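Local coordinates for Rho GTPase-activating protein 27 (Homo sapiens, PDB 3PP2) that probably switches off the Rho-type GTPases CDC42 and RAC1 by promoting their GDP-bound state, and is represented here by its pleckstrin homology domain, at residues 9-14 with 35-40; 15-20 with 100-105. All blocks are in the same frame, centred on the assembly; numbering follows the deposited sequence. Where two conformers were deposited one is given.

Contact 1: 9-14 with 35-40; sequences DKAGVL and WTVLEG
Residues 10-14 and 35-39 run antiparallel at 154° in the beta-sheet of the pleckstrin homology domain, with Lys-10 facing Leu-38 and Gly-12 facing Thr-36 as hydrogen-bonded pairs. Lys-10 and Leu-38 exchange both backbone bonds, Leu-38 N reaching Lys-10 O at 2.8 Å. Gly-12 N bonds Thr-36 O at 3.0 Å, whereas the reverse bond, Thr-36 N to Gly-12 O, is weak. The Trp-35 side chain bends back over the neighbouring strand: CG stands anti to its backbone N (chi1 -170°), which lays the six-membered ring against Gly-12, with CZ3 3.4 Å from Gly-12 CA and Gly-12 N over one face. In the plane of the indole, at its edge, Val-13 CG2 approaches CE3 of Trp-35 at 3.8 Å. Ala-11 CB touches CZ2 of Trp-35 at 3.3 Å. Trp-35 NE1 bonds Arg-58 O of the second subunit, and the ring meets Trp-35 of that subunit edge-to-face. A serine in place of Trp-35 would probably leave the Gly-12 backbone uncovered and Arg-58 O of the second subunit without its indole donor. On the other side of the sheet, Leu-14 CB lies 3.8 Å from Thr-36 OG1, the side chains crossing at about a right angle; helix 108-122 covers this side, Trp-114 meeting Leu-14 and Ala-117 meeting Leu-38. Backbone bonds thus set the register, while the Trp-35 indole both covers the neighbouring strand and packs against the second subunit.

Contact 2: 15-20 with 100-105; sequences HRTKTA and EYLIQH
His-15 pairs with Gln-104, and Thr-17 with Leu-102, as hydrogen-bonded positions of an antiparallel pairing within the pleckstrin homology fold; a classic beta bulge follows where Thr-19 and Ala-20 both face Glu-100. The bulge shows in the bonding: Glu-100 O accepts Thr-19 N at 2.8 Å, almost straight with an N-H...O angle of 178°, and Ala-20 N at 3.3 Å, both from the same face of its carbonyl plane. Among the side chains, Thr-19 CG2 lies anti to the carbonyl carbon and packs on Leu-102 CG at 3.7 Å, the two side chains crossing at about a right angle. Lys-18 runs extended past the Tyr-101 ring, its CG 3.7 Å from CE1 of Tyr-101. His-15 and Gln-104 lie side by side, their ring and amide planes 54° apart, with Gln-104 OE1 3.5 Å from His-15 CB. A second shell fixes the polar ends. The Gln-104 amide is held through NE2 by Lys-88 O and Asp-106 and through OE1 by Arg-87, consistent with its bend at chi2 (-91°). Glu-100 forms a salt bridge with Arg-25, Lys-18 one with Asp-21; Arg-16, whose CB lies on the Tyr-101 face, hydrogen-bonds Ser-34 OG through NE and forms a salt bridge with Glu-67 through NH1. The hydroxyl of Thr-17 takes two roles, receiving His-30 N and donating from OG1 to Lys-18 O at 2.9 Å.

In the fold
From the N terminus, strand 10-21 serves both contacts in succession. Its first half pairs with residues 35-40 in contact 1, closing a loop of 20 residues that is largely strand; its second half pairs with residues 100-105 in contact 2, spanning 79 residues and so bringing the late strand 100-104 back to the start of the domain. The segments alternate along the chain, so the two closures cross rather than nest. Strand 10-21 thus joins strand 32-39 to strand 100-104 in the curled antiparallel sheet. The contact centres lie 14 Å apart, yet they meet where Leu-14 CD1 packs on Ile-103 CG2 at 3.7 Å, near the start of helix 108-122.

Contact 1: 9-14 with 35-40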
ATOM      1  N   ASP A   9      -2.640  -0.577 -18.477  1.00 30.06           N
ATOM      2  CA  ASP A   9      -3.959  -1.190 -18.187  0.70 28.94           C
ATOM      3  C   ASP A   9      -3.919  -1.860 -16.834  1.00 26.80           C
ATOM      4  O   ASP A   9      -2.865  -2.119 -16.300  1.00 28.02           O
ATOM      5  CB  ASP A   9      -4.317  -2.175 -19.269  0.70 29.56           C
ATOM      6  CG  ASP A   9      -4.338  -1.521 -20.650  0.70 31.76           C
ATOM      7  OD1 ASP A   9      -4.518  -0.253 -20.751  0.70 31.80           O
ATOM      8  OD2 ASP A   9      -4.150  -2.272 -21.633  0.70 37.24           O
ATOM      9  N   LYS A  10      -5.096  -2.078 -16.268  1.00 23.35           N
ATOM     10  CA  LYS A  10      -5.175  -2.532 -14.897  1.00 20.89           C
ATOM     11  C   LYS A  10      -6.538  -3.165 -14.665  1.00 19.62           C
ATOM     12  O   LYS A  10      -7.508  -2.774 -15.267  1.00 19.14           O
ATOM     13  CB  LYS A  10      -4.976  -1.344 -13.956  1.00 21.29           C
ATOM     14  CG  LYS A  10      -4.567  -1.739 -12.581  1.00 22.40           C
ATOM     15  CD  LYS A  10      -4.149  -0.478 -11.800  1.00 22.75           C
ATOM     16  CE  LYS A  10      -3.677  -0.819 -10.392  1.00 23.92           C
ATOM     17  NZ  LYS A  10      -2.448  -1.622 -10.391  1.00 28.13           N
ATOM     18  N   ALA A  11      -6.611  -4.084 -13.721  1.00 18.04           N
ATOM     19  CA  ALA A  11      -7.866  -4.687 -13.329  1.00 18.09           C
ATOM     20  C   ALA A  11      -7.779  -5.080 -11.865  1.00 18.29           C
ATOM     21  O   ALA A  11      -6.716  -5.519 -11.379  1.00 20.99           O
ATOM     22  CB  ALA A  11      -8.198  -5.941 -14.252  1.00 18.99           C
ATOM     23  N   GLY A  12      -8.888  -4.921 -11.159  1.00 16.73           N
ATOM     24  CA  GLY A  12      -8.955  -5.212  -9.730  1.00 16.35           C
ATOM     25  C   GLY A  12     -10.309  -4.933  -9.121  1.00 16.19           C
ATOM     26  O   GLY A  12     -11.168  -4.360  -9.783  1.00 18.55           O
ATOM     27  N   VAL A  13     -10.537  -5.370  -7.891  1.00 17.21           N
ATOM     28  CA  VAL A  13     -11.761  -5.047  -7.228  1.00 16.44           C
ATOM     29  C   VAL A  13     -11.651  -3.690  -6.498  1.00 16.37           C
ATOM     30  O   VAL A  13     -10.712  -3.477  -5.720  1.00 17.53           O
ATOM     31  CB  VAL A  13     -12.215  -6.176  -6.289  1.00 17.59           C
ATOM     32  CG1 VAL A  13     -13.483  -5.723  -5.528  1.00 20.55           C
ATOM     33  CG2 VAL A  13     -12.459  -7.485  -7.054  1.00 20.37           C
ATOM     34  N   LEU A  14     -12.598  -2.797  -6.747  1.00 15.37           N
ATOM     35  CA  LEU A  14     -12.673  -1.485  -6.130  1.00 14.98           C
ATOM     36  C   LEU A  14     -14.085  -1.218  -5.646  1.00 15.76           C
ATOM     37  O   LEU A  14     -15.061  -1.742  -6.193  1.00 17.04           O
ATOM     38  CB  LEU A  14     -12.280  -0.364  -7.106  1.00 15.11           C
ATOM     39  CG  LEU A  14     -10.823  -0.377  -7.553  1.00 15.35           C
ATOM     40  CD1 LEU A  14     -10.598   0.624  -8.691  1.00 18.28           C
ATOM     41  CD2 LEU A  14      -9.895  -0.122  -6.384  1.00 17.87           C
ATOM     42  N   TRP A  35     -15.450  -5.807  -9.667  1.00 17.63           N
ATOM     43  CA  TRP A  35     -14.371  -5.867 -10.621  1.00 17.92           C
ATOM     44  C   TRP A  35     -14.402  -4.602 -11.480  1.00 17.33           C
ATOM     45  O   TRP A  35     -15.467  -4.059 -11.813  1.00 17.71           O
ATOM     46  CB  TRP A  35     -14.537  -7.107 -11.501  1.00 17.95           C
ATOM     47  CG  TRP A  35     -13.405  -7.455 -12.383  1.00 21.38           C
ATOM     48  CD1 TRP A  35     -13.409  -7.526 -13.732  1.00 22.82           C
ATOM     49  CD2 TRP A  35     -12.080  -7.786 -11.953  1.00 23.66           C
ATOM     50  NE1 TRP A  35     -12.151  -7.888 -14.179  1.00 24.27           N
ATOM     51  CE2 TRP A  35     -11.326  -8.060 -13.096  1.00 24.37           C
ATOM     52  CE3 TRP A  35     -11.472  -7.894 -10.698  1.00 26.02           C
ATOM     53  CZ2 TRP A  35      -9.983  -8.435 -13.028  1.00 26.22           C
ATOM     54  CZ3 TRP A  35     -10.106  -8.251 -10.631  1.00 26.20           C
ATOM     55  CH2 TRP A  35      -9.405  -8.530 -11.782  1.00 25.90           C
ATOM     56  N   THR A  36     -13.204  -4.131 -11.799  1.00 16.83           N
ATOM     57  CA  THR A  36     -12.956  -2.885 -12.505  1.00 16.28           C
ATOM     58  C   THR A  36     -11.832  -3.152 -13.471  1.00 16.09           C
ATOM     59  O   THR A  36     -10.823  -3.752 -13.096  1.00 17.74           O
ATOM     60  CB  THR A  36     -12.553  -1.768 -11.509  1.00 16.91           C
ATOM     61  OG1 THR A  36     -13.568  -1.642 -10.498  1.00 18.40           O
ATOM     62  CG2 THR A  36     -12.382  -0.409 -12.191  1.00 17.10           C
ATOM     63  N   VAL A  37     -11.990  -2.697 -14.704  1.00 16.72           N
ATOM     64  CA  VAL A  37     -10.974  -2.836 -15.733  1.00 17.91           C
ATOM     65  C   VAL A  37     -10.702  -1.510 -16.407  1.00 17.51           C
ATOM     66  O   VAL A  37     -11.612  -0.833 -16.836  1.00 18.51           O
ATOM     67  CB  VAL A  37     -11.393  -3.859 -16.819  1.00 18.35           C
ATOM     68  CG1 VAL A  37     -10.396  -3.935 -18.008  1.00 21.31           C
ATOM     69  CG2 VAL A  37     -11.587  -5.256 -16.150  1.00 20.55           C
ATOM     70  N   LEU A  38      -9.434  -1.145 -16.441  1.00 17.37           N
ATOM     71  CA  LEU A  38      -8.943  -0.031 -17.243  1.00 18.14           C
ATOM     72  C   LEU A  38      -8.205  -0.580 -18.442  1.00 19.78           C
ATOM     73  O   LEU A  38      -7.226  -1.301 -18.303  1.00 21.28           O
ATOM     74  CB  LEU A  38      -7.995   0.817 -16.407  1.00 18.58           C
ATOM     75  CG  LEU A  38      -7.309   1.979 -17.111  1.00 20.07           C
ATOM     76  CD1 LEU A  38      -8.317   2.982 -17.596  1.00 22.87           C
ATOM     77  CD2 LEU A  38      -6.295   2.598 -16.168  1.00 26.04           C
ATOM     78  N   GLU A  39      -8.701  -0.276 -19.641  1.00 22.16           N
ATOM     79  CA  GLU A  39      -8.083  -0.777 -20.875  1.00 25.34           C
ATOM     80  C   GLU A  39      -8.329   0.248 -21.958  1.00 26.87           C
ATOM     81  O   GLU A  39      -9.452   0.702 -22.116  1.00 26.10           O
ATOM     82  CB  GLU A  39      -8.722  -2.136 -21.249  1.00 27.33           C
ATOM     83  CG  GLU A  39      -8.107  -2.862 -22.411  1.00 33.84           C
ATOM     84  CD  GLU A  39      -8.547  -4.346 -22.481  1.00 39.15           C
ATOM     85  OE1 GLU A  39      -9.357  -4.811 -21.618  1.00 43.62           O
ATOM     86  OE2 GLU A  39      -8.080  -5.049 -23.412  1.00 46.16           O
ATOM     87  N   GLY A  40      -7.279   0.599 -22.702  1.00 28.25           N
ATOM     88  CA  GLY A  40      -7.401   1.542 -23.780  1.00 28.62           C
ATOM     89  C   GLY A  40      -8.085   2.871 -23.530  1.00 28.85           C
ATOM     90  O   GLY A  40      -8.854   3.339 -24.369  1.00 30.50           O
TER

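Contact 2: 15-20 with 100-105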
ATOM      1  N   HIS A  15     -14.199  -0.327  -4.673  1.00 15.27           N
ATOM      2  CA  HIS A  15     -15.480   0.223  -4.274  1.00 16.77           C
ATOM      3  C   HIS A  15     -15.770   1.452  -5.127  1.00 15.48           C
ATOM      4  O   HIS A  15     -14.884   2.264  -5.428  1.00 16.34           O
ATOM      5  CB  HIS A  15     -15.486   0.551  -2.814  1.00 16.59           C
ATOM      6  CG  HIS A  15     -15.333  -0.642  -1.961  1.00 18.00           C
ATOM      7  ND1 HIS A  15     -16.386  -1.227  -1.314  1.00 19.72           N
ATOM      8  CD2 HIS A  15     -14.227  -1.335  -1.607  1.00 20.89           C
ATOM      9  CE1 HIS A  15     -15.939  -2.255  -0.613  1.00 22.09           C
ATOM     10  NE2 HIS A  15     -14.632  -2.358  -0.793  1.00 22.25           N
ATOM     11  N   ARG A  16     -17.010   1.596  -5.540  1.00 16.47           N
ATOM     12  CA  ARG A  16     -17.402   2.769  -6.333  1.00 16.51           C
ATOM     13  C   ARG A  16     -18.857   3.094  -6.171  1.00 17.19           C
ATOM     14  O   ARG A  16     -19.685   2.192  -5.928  1.00 18.42           O
ATOM     15  CB  ARG A  16     -17.053   2.556  -7.814  1.00 17.05           C
ATOM     16  CG  ARG A  16     -18.003   1.709  -8.623  1.00 18.23           C
ATOM     17  CD  ARG A  16     -18.014   0.295  -8.167  1.00 19.20           C
ATOM     18  NE  ARG A  16     -18.789  -0.603  -9.014  1.00 18.46           N
ATOM     19  CZ  ARG A  16     -20.098  -0.651  -9.030  1.00 20.54           C
ATOM     20  NH1 ARG A  16     -20.720  -1.549  -9.818  1.00 21.28           N
ATOM     21  NH2 ARG A  16     -20.797   0.168  -8.243  1.00 21.19           N
ATOM     22  N   THR A  17     -19.177   4.370  -6.364  1.00 16.50           N
ATOM     23  CA  THR A  17     -20.552   4.810  -6.483  1.00 16.75           C
ATOM     24  C   THR A  17     -20.617   5.913  -7.531  1.00 16.07           C
ATOM     25  O   THR A  17     -19.715   6.752  -7.617  1.00 17.89           O
ATOM     26  CB  THR A  17     -21.097   5.367  -5.134  1.00 18.01           C
ATOM     27  OG1 THR A  17     -22.453   5.781  -5.309  1.00 19.83           O
ATOM     28  CG2 THR A  17     -20.280   6.530  -4.522  1.00 19.47           C
ATOM     29  N   LYS A  18     -21.712   5.951  -8.258  1.00 16.94           N
ATOM     30  CA  LYS A  18     -22.033   7.090  -9.084  1.00 17.12           C
ATOM     31  C   LYS A  18     -22.554   8.173  -8.152  1.00 17.11           C
ATOM     32  O   LYS A  18     -23.186   7.879  -7.110  1.00 19.53           O
ATOM     33  CB  LYS A  18     -23.083   6.716 -10.131  1.00 17.75           C
ATOM     34  CG  LYS A  18     -23.308   7.745 -11.202  1.00 18.97           C
ATOM     35  CD  LYS A  18     -24.176   7.164 -12.348  1.00 19.96           C
ATOM     36  CE  LYS A  18     -24.355   8.176 -13.465  1.00 21.62           C
ATOM     37  NZ  LYS A  18     -25.271   7.569 -14.496  1.00 21.81           N
ATOM     38  N   THR A  19     -22.176   9.418  -8.448  1.00 17.73           N
ATOM     39  CA  THR A  19     -22.622  10.576  -7.658  1.00 18.57           C
ATOM     40  C   THR A  19     -23.315  11.661  -8.497  1.00 19.14           C
ATOM     41  O   THR A  19     -24.021  12.486  -7.943  1.00 19.40           O
ATOM     42  CB  THR A  19     -21.451  11.213  -6.908  1.00 19.42           C
ATOM     43  OG1 THR A  19     -20.391  11.458  -7.843  1.00 19.90           O
ATOM     44  CG2 THR A  19     -20.973  10.287  -5.793  1.00 20.74           C
ATOM     45  N   ALA A  20     -23.154  11.649  -9.811  1.00 18.37           N
ATOM     46  CA  ALA A  20     -23.901  12.578 -10.686  1.00 18.95           C
ATOM     47  C   ALA A  20     -24.146  11.937 -12.030  1.00 19.12           C
ATOM     48  O   ALA A  20     -23.283  11.171 -12.530  1.00 18.94           O
ATOM     49  CB  ALA A  20     -23.161  13.875 -10.857  1.00 19.83           C
ATOM     50  N   GLU A 100     -20.354  11.740 -12.666  1.00 19.30           N
ATOM     51  CA  GLU A 100     -19.324  11.737 -11.643  0.50 18.82           C
ATOM     52  C   GLU A 100     -19.422  10.433 -10.849  1.00 18.25           C
ATOM     53  O   GLU A 100     -20.521   9.909 -10.627  1.00 17.56           O
ATOM     54  CB  GLU A 100     -19.482  12.958 -10.691  0.50 19.56           C
ATOM     55  CG  GLU A 100     -19.317  14.349 -11.382  0.50 20.82           C
ATOM     56  CD  GLU A 100     -19.494  15.537 -10.447  0.50 23.55           C
ATOM     57  OE1 GLU A 100     -19.777  15.329  -9.246  0.50 23.74           O
ATOM     58  OE2 GLU A 100     -19.342  16.692 -10.925  0.50 27.35           O
ATOM     59  N   TYR A 101     -18.265   9.956 -10.412  1.00 17.47           N
ATOM     60  CA  TYR A 101     -18.116   8.706  -9.656  1.00 17.60           C
ATOM     61  C   TYR A 101     -17.089   8.917  -8.563  1.00 17.25           C
ATOM     62  O   TYR A 101     -16.145   9.696  -8.740  1.00 18.10           O
ATOM     63  CB  TYR A 101     -17.613   7.560 -10.557  1.00 18.75           C
ATOM     64  CG  TYR A 101     -18.514   7.320 -11.737  1.00 19.02           C
ATOM     65  CD1 TYR A 101     -19.497   6.346 -11.723  1.00 21.24           C
ATOM     66  CD2 TYR A 101     -18.364   8.103 -12.881  1.00 21.37           C
ATOM     67  CE1 TYR A 101     -20.328   6.176 -12.807  1.00 24.27           C
ATOM     68  CE2 TYR A 101     -19.171   7.965 -13.964  1.00 24.90           C
ATOM     69  CZ  TYR A 101     -20.173   6.974 -13.946  1.00 23.18           C
ATOM     70  OH  TYR A 101     -21.008   6.828 -15.042  1.00 30.32           O
ATOM     71  N   LEU A 102     -17.297   8.245  -7.438  1.00 16.58           N
ATOM     72  CA  LEU A 102     -16.269   8.078  -6.431  1.00 16.30           C
ATOM     73  C   LEU A 102     -15.741   6.659  -6.481  1.00 15.43           C
ATOM     74  O   LEU A 102     -16.515   5.724  -6.692  1.00 17.09           O
ATOM     75  CB  LEU A 102     -16.793   8.406  -5.039  1.00 17.43           C
ATOM     76  CG  LEU A 102     -17.400   9.784  -4.852  1.00 17.20           C
ATOM     77  CD1 LEU A 102     -18.041   9.960  -3.477  1.00 19.89           C
ATOM     78  CD2 LEU A 102     -16.453  10.889  -5.161  1.00 19.04           C
ATOM     79  N   ILE A 103     -14.440   6.517  -6.196  1.00 15.34           N
ATOM     80  CA  ILE A 103     -13.707   5.254  -6.283  1.00 14.82           C
ATOM     81  C   ILE A 103     -12.937   5.136  -4.981  1.00 14.65           C
ATOM     82  O   ILE A 103     -12.324   6.116  -4.535  1.00 15.61           O
ATOM     83  CB  ILE A 103     -12.742   5.217  -7.502  1.00 15.50           C
ATOM     84  CG1 ILE A 103     -13.483   5.606  -8.794  1.00 18.19           C
ATOM     85  CG2 ILE A 103     -12.016   3.895  -7.609  1.00 17.00           C
ATOM     86  CD1 ILE A 103     -12.546   5.824  -9.961  1.00 17.95           C
ATOM     87  N   GLN A 104     -12.979   3.962  -4.360  1.00 14.90           N
ATOM     88  CA  GLN A 104     -12.384   3.826  -3.015  1.00 15.48           C
ATOM     89  C   GLN A 104     -11.842   2.455  -2.771  1.00 14.90           C
ATOM     90  O   GLN A 104     -12.325   1.460  -3.322  1.00 15.03           O
ATOM     91  CB  GLN A 104     -13.490   4.141  -1.999  1.00 16.79           C
ATOM     92  CG  GLN A 104     -13.090   4.305  -0.562  1.00 16.63           C
ATOM     93  CD  GLN A 104     -13.141   3.025   0.238  1.00 17.69           C
ATOM     94  OE1 GLN A 104     -13.923   2.086  -0.063  1.00 18.06           O
ATOM     95  NE2 GLN A 104     -12.346   2.989   1.316  1.00 17.79           N
ATOM     96  N   HIS A 105     -10.879   2.378  -1.853  1.00 14.22           N
ATOM     97  CA  HIS A 105     -10.399   1.110  -1.294  1.00 14.95           C
ATOM     98  C   HIS A 105      -9.760   1.428   0.043  1.00 14.95           C
ATOM     99  O   HIS A 105      -9.214   2.495   0.231  1.00 15.71           O
ATOM    100  CB  HIS A 105      -9.414   0.395  -2.223  1.00 15.06           C
ATOM    101  CG  HIS A 105      -9.209  -1.046  -1.905  1.00 13.52           C
ATOM    102  ND1 HIS A 105      -8.400  -1.475  -0.864  1.00 14.62           N
ATOM    103  CD2 HIS A 105      -9.746  -2.160  -2.468  1.00 15.29           C
ATOM    104  CE1 HIS A 105      -8.425  -2.797  -0.830  1.00 16.15           C
ATOM    105  NE2 HIS A 105      -9.249  -3.241  -1.777  1.00 17.52           N
TER